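Local coordinates for acyl-CoA dehydrogenase (Thermus thermophilus, PDB 2Z1Q), which probably catalyses the FAD-dependent oxidation of saturated acyl-CoA thioesters to their 2,3-dehydroacyl-CoA products, at residues S31-V43 and I92-F106. Residues are numbered along the deposited sequence; the frame is centred on the assembly and turned at random.
Sequences SVKEIARTTRTFV and ISTVVAEELSGSGGF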
loop_
_atom_site.group_PDB
_atom_site.type_symbol
_atom_site.label_atom_id
_atom_site.label_comp_id
_atom_site.label_asym_id
_atom_site.label_seq_id
_atom_site.Cartn_x
_atom_site.Cartn_y
_atom_site.Cartn_z
ATOM N N SER B 31 -1.180 22.074 -29.998
ATOM C CA SER B 31 -1.524 20.782 -30.567
ATOM C C SER B 31 -1.704 19.736 -29.462
ATOM O O SER B 31 -2.670 18.965 -29.474
ATOM C CB SER B 31 -0.429 20.340 -31.530
ATOM O OG SER B 31 -0.067 18.994 -31.299
ATOM N N VAL B 32 -0.770 19.716 -28.514
ATOM C CA VAL B 32 -0.823 18.776 -27.401
ATOM C C VAL B 32 -2.006 19.125 -26.496
ATOM O O VAL B 32 -2.767 18.252 -26.079
ATOM C CB VAL B 32 0.497 18.817 -26.567
ATOM C CG1 VAL B 32 0.456 17.786 -25.441
ATOM C CG2 VAL B 32 1.694 18.555 -27.471
ATOM N N LYS B 33 -2.164 20.408 -26.200
ATOM C CA LYS B 33 -3.248 20.851 -25.335
ATOM C C LYS B 33 -4.597 20.542 -25.961
ATOM O O LYS B 33 -5.614 20.483 -25.269
ATOM C CB LYS B 33 -3.109 22.347 -25.065
ATOM C CG LYS B 33 -1.782 22.694 -24.412
ATOM C CD LYS B 33 -1.421 24.167 -24.534
ATOM C CE LYS B 33 -2.327 25.063 -23.712
ATOM N NZ LYS B 33 -1.861 26.481 -23.781
ATOM N N GLU B 34 -4.591 20.330 -27.273
ATOM C CA GLU B 34 -5.802 20.026 -28.021
ATOM C C GLU B 34 -6.222 18.575 -27.818
ATOM O O GLU B 34 -7.321 18.291 -27.337
ATOM C CB GLU B 34 -5.577 20.273 -29.515
ATOM C CG GLU B 34 -6.448 21.352 -30.122
ATOM C CD GLU B 34 -7.920 21.135 -29.834
ATOM O OE1 GLU B 34 -8.337 21.383 -28.681
ATOM O OE2 GLU B 34 -8.654 20.718 -30.755
ATOM N N ILE B 35 -5.344 17.655 -28.194
ATOM C CA ILE B 35 -5.658 16.247 -28.053
ATOM C C ILE B 35 -5.970 15.900 -26.599
ATOM O O ILE B 35 -6.855 15.088 -26.322
ATOM C CB ILE B 35 -4.510 15.374 -28.580
ATOM C CG1 ILE B 35 -4.206 15.767 -30.033
ATOM C CG2 ILE B 35 -4.898 13.910 -28.500
ATOM C CD1 ILE B 35 -3.280 14.817 -30.774
ATOM N N ALA B 36 -5.260 16.532 -25.668
ATOM C CA ALA B 36 -5.493 16.286 -24.253
ATOM C C ALA B 36 -6.951 16.589 -23.924
ATOM O O ALA B 36 -7.610 15.835 -23.206
ATOM C CB ALA B 36 -4.575 17.155 -23.405
ATOM N N ARG B 37 -7.450 17.697 -24.455
ATOM C CA ARG B 37 -8.825 18.095 -24.207
ATOM C C ARG B 37 -9.797 17.077 -24.826
ATOM O O ARG B 37 -10.820 16.739 -24.230
ATOM C CB ARG B 37 -9.058 19.495 -24.768
ATOM C CG ARG B 37 -10.291 20.190 -24.236
ATOM C CD ARG B 37 -10.293 21.678 -24.582
ATOM N NE ARG B 37 -9.149 22.397 -24.016
ATOM C CZ ARG B 37 -8.060 22.737 -24.701
ATOM N NH1 ARG B 37 -7.073 23.391 -24.096
ATOM N NH2 ARG B 37 -7.952 22.428 -25.987
ATOM N N THR B 38 -9.453 16.582 -26.013
ATOM C CA THR B 38 -10.271 15.591 -26.715
ATOM C C THR B 38 -10.396 14.342 -25.845
ATOM O O THR B 38 -11.485 13.803 -25.654
ATOM C CB THR B 38 -9.627 15.187 -28.069
ATOM O OG1 THR B 38 -9.593 16.324 -28.941
ATOM C CG2 THR B 38 -10.421 14.072 -28.732
ATOM N N THR B 39 -9.263 13.894 -25.321
ATOM C CA THR B 39 -9.224 12.722 -24.461
ATOM C C THR B 39 -10.077 12.948 -23.219
ATOM O O THR B 39 -10.881 12.091 -22.847
ATOM C CB THR B 39 -7.771 12.389 -24.067
ATOM O OG1 THR B 39 -7.023 12.073 -25.250
ATOM C CG2 THR B 39 -7.725 11.211 -23.115
ATOM N N ARG B 40 -9.918 14.103 -22.580
ATOM C CA ARG B 40 -10.705 14.414 -21.393
ATOM C C ARG B 40 -12.202 14.347 -21.704
ATOM O O ARG B 40 -12.996 13.890 -20.872
ATOM C CB ARG B 40 -10.342 15.801 -20.856
ATOM C CG ARG B 40 -9.165 15.818 -19.868
ATOM C CD ARG B 40 -8.796 17.239 -19.422
ATOM N NE ARG B 40 -7.812 17.874 -20.303
ATOM C CZ ARG B 40 -7.919 19.113 -20.784
ATOM N NH1 ARG B 40 -8.975 19.860 -20.476
ATOM N NH2 ARG B 40 -6.975 19.610 -21.575
ATOM N N THR B 41 -12.581 14.787 -22.903
ATOM C CA THR B 41 -13.982 14.775 -23.306
ATOM C C THR B 41 -14.435 13.335 -23.542
ATOM O O THR B 41 -15.500 12.920 -23.086
ATOM C CB THR B 41 -14.195 15.598 -24.594
ATOM O OG1 THR B 41 -13.666 16.914 -24.406
ATOM C CG2 THR B 41 -15.679 15.703 -24.924
ATOM N N PHE B 42 -13.608 12.586 -24.262
ATOM C CA PHE B 42 -13.870 11.184 -24.562
ATOM C C PHE B 42 -14.122 10.378 -23.290
ATOM O O PHE B 42 -15.000 9.515 -23.255
ATOM C CB PHE B 42 -12.668 10.591 -25.297
ATOM C CG PHE B 42 -12.785 9.114 -25.562
ATOM C CD1 PHE B 42 -13.794 8.618 -26.379
ATOM C CD2 PHE B 42 -11.867 8.220 -25.009
ATOM C CE1 PHE B 42 -13.889 7.260 -26.648
ATOM C CE2 PHE B 42 -11.956 6.856 -25.275
ATOM C CZ PHE B 42 -12.972 6.378 -26.099
ATOM N N VAL B 43 -13.354 10.671 -22.243
ATOM C CA VAL B 43 -13.471 9.960 -20.973
ATOM C C VAL B 43 -14.731 10.317 -20.210
ATOM O O VAL B 43 -15.477 9.436 -19.775
ATOM C CB VAL B 43 -12.247 10.243 -20.072
ATOM C CG1 VAL B 43 -12.431 9.611 -18.697
ATOM C CG2 VAL B 43 -11.004 9.708 -20.735
ATOM N N ILE B 92 2.646 13.738 -27.400
ATOM C CA ILE B 92 1.195 13.623 -27.602
ATOM C C ILE B 92 0.634 12.278 -27.111
ATOM O O ILE B 92 -0.337 12.245 -26.351
ATOM C CB ILE B 92 0.830 13.810 -29.100
ATOM C CG1 ILE B 92 1.163 15.237 -29.544
ATOM C CG2 ILE B 92 -0.642 13.522 -29.326
ATOM C CD1 ILE B 92 0.816 15.514 -30.993
ATOM N N SER B 93 1.236 11.174 -27.542
ATOM C CA SER B 93 0.761 9.870 -27.093
ATOM C C SER B 93 0.945 9.737 -25.579
ATOM O O SER B 93 0.215 8.996 -24.917
ATOM C CB SER B 93 1.504 8.745 -27.825
ATOM O OG SER B 93 2.904 8.947 -27.800
ATOM N N THR B 94 1.905 10.476 -25.027
ATOM C CA THR B 94 2.159 10.427 -23.592
ATOM C C THR B 94 1.094 11.176 -22.797
ATOM O O THR B 94 0.649 10.691 -21.750
ATOM C CB THR B 94 3.555 10.993 -23.240
ATOM O OG1 THR B 94 4.563 10.221 -23.900
ATOM C CG2 THR B 94 3.788 10.928 -21.741
ATOM N N VAL B 95 0.679 12.345 -23.282
ATOM C CA VAL B 95 -0.347 13.110 -22.578
ATOM C C VAL B 95 -1.688 12.363 -22.675
ATOM O O VAL B 95 -2.504 12.416 -21.758
ATOM C CB VAL B 95 -0.502 14.558 -23.149
ATOM C CG1 VAL B 95 0.853 15.271 -23.152
ATOM C CG2 VAL B 95 -1.090 14.521 -24.549
ATOM N N VAL B 96 -1.899 11.660 -23.785
ATOM C CA VAL B 96 -3.132 10.894 -23.980
ATOM C C VAL B 96 -3.184 9.780 -22.932
ATOM O O VAL B 96 -4.231 9.506 -22.357
ATOM C CB VAL B 96 -3.195 10.290 -25.414
ATOM C CG1 VAL B 96 -4.317 9.266 -25.510
ATOM C CG2 VAL B 96 -3.432 11.404 -26.429
ATOM N N ALA B 97 -2.041 9.153 -22.677
ATOM C CA ALA B 97 -1.971 8.095 -21.680
ATOM C C ALA B 97 -2.340 8.666 -20.318
ATOM O O ALA B 97 -3.112 8.067 -19.578
ATOM C CB ALA B 97 -0.570 7.516 -21.637
ATOM N N GLU B 98 -1.794 9.837 -19.995
ATOM C CA GLU B 98 -2.062 10.464 -18.706
ATOM C C GLU B 98 -3.544 10.787 -18.503
ATOM O O GLU B 98 -4.098 10.514 -17.442
ATOM C CB GLU B 98 -1.224 11.749 -18.520
ATOM C CG GLU B 98 -1.608 12.562 -17.258
ATOM C CD GLU B 98 -0.864 13.898 -17.104
ATOM O OE1 GLU B 98 -1.294 14.709 -16.260
ATOM O OE2 GLU B 98 0.139 14.136 -17.816
ATOM N N GLU B 99 -4.177 11.365 -19.519
ATOM C CA GLU B 99 -5.585 11.744 -19.428
ATOM C C GLU B 99 -6.518 10.531 -19.400
ATOM O O GLU B 99 -7.641 10.605 -18.909
ATOM C CB GLU B 99 -5.953 12.679 -20.594
ATOM C CG GLU B 99 -5.323 14.088 -20.514
ATOM C CD GLU B 99 -5.529 14.764 -19.163
ATOM O OE1 GLU B 99 -6.529 14.450 -18.478
ATOM O OE2 GLU B 99 -4.701 15.616 -18.789
ATOM N N LEU B 100 -6.048 9.410 -19.922
ATOM C CA LEU B 100 -6.872 8.216 -19.920
ATOM C C LEU B 100 -6.848 7.439 -18.601
ATOM O O LEU B 100 -7.519 6.416 -18.478
ATOM C CB LEU B 100 -6.486 7.308 -21.075
ATOM C CG LEU B 100 -7.087 7.717 -22.418
ATOM C CD1 LEU B 100 -6.570 6.758 -23.458
ATOM C CD2 LEU B 100 -8.615 7.699 -22.377
ATOM N N SER B 101 -6.096 7.942 -17.621
ATOM C CA SER B 101 -6.006 7.299 -16.307
ATOM C C SER B 101 -7.341 7.427 -15.566
ATOM O O SER B 101 -7.476 6.976 -14.425
ATOM C CB SER B 101 -4.901 7.947 -15.464
ATOM O OG SER B 101 -5.256 9.267 -15.071
ATOM N N GLY B 102 -8.321 8.050 -16.216
ATOM C CA GLY B 102 -9.625 8.213 -15.593
ATOM C C GLY B 102 -10.653 7.262 -16.172
ATOM O O GLY B 102 -11.815 7.241 -15.750
ATOM N N SER B 103 -10.220 6.468 -17.142
ATOM C CA SER B 103 -11.090 5.516 -17.811
ATOM C C SER B 103 -11.088 4.147 -17.118
ATOM O O SER B 103 -11.767 3.210 -17.560
ATOM C CB SER B 103 -10.649 5.381 -19.272
ATOM O OG SER B 103 -9.333 4.856 -19.364
ATOM N N GLY B 104 -10.342 4.042 -16.020
ATOM C CA GLY B 104 -10.269 2.779 -15.311
ATOM C C GLY B 104 -9.626 1.729 -16.195
ATOM O O GLY B 104 -8.686 2.034 -16.922
ATOM N N GLY B 105 -10.141 0.504 -16.150
ATOM C CA GLY B 105 -9.566 -0.562 -16.953
ATOM C C GLY B 105 -9.419 -0.290 -18.443
ATOM O O GLY B 105 -8.560 -0.882 -19.099
ATOM N N PHE B 106 -10.242 0.596 -18.990
ATOM C CA PHE B 106 -10.148 0.893 -20.405
ATOM C C PHE B 106 -8.740 1.399 -20.734
ATOM O O PHE B 106 -8.267 1.252 -21.866
ATOM C CB PHE B 106 -11.201 1.921 -20.818
ATOM C CG PHE B 106 -11.102 2.319 -22.253
ATOM C CD1 PHE B 106 -11.436 1.423 -23.267
ATOM C CD2 PHE B 106 -10.592 3.558 -22.596
ATOM C CE1 PHE B 106 -11.251 1.765 -24.609
ATOM C CE2 PHE B 106 -10.400 3.910 -23.926
ATOM C CZ PHE B 106 -10.727 3.015 -24.936
#
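Thr39 points its methyl at the other helix: with OG1 beside the backbone N (chi1 -62°), CG2 stands anti to that N, 3.4 Å from Glu99 CB and 3.6 Å from Leu100 CG. The same rotation turns OG1 back to its own helix, where it bonds Ile35 O from above the carbonyl plane, 3.2 Å away; OG1 also lies against both methyls of Val96. Without that methyl and hydroxyl, as with an alanine here, a gap would probably open beside Glu99 CB and Leu100 CG, and Ile35 O would lose its second donor, keeping its backbone N-H bond. One turn back, Ile35 CD1 meets Ile92 CG2 at 3.3 Å; a further turn back Val32 CG1 presses on Val95 CG1 at 3.4 Å, both tight. At the other end Val43 CG2 touches Leu100 CD2, and Phe106 CE2 lies at the edge of the Phe42 ring, the planes 61° apart. Glu99, bent at chi2, lays OE1 3.3 Å from Arg40 CG; its salt bridge goes instead to Arg277 of helix 252-288. Segments 31-43 and 92-99 thus run side by side at 28° within the N-terminal alpha-helical domain of the acyl-CoA dehydrogenase fold. With no hydrogen bond crossing between the segments, apolar packing does the joining, and the threonine hydroxyl is satisfied within its own helix.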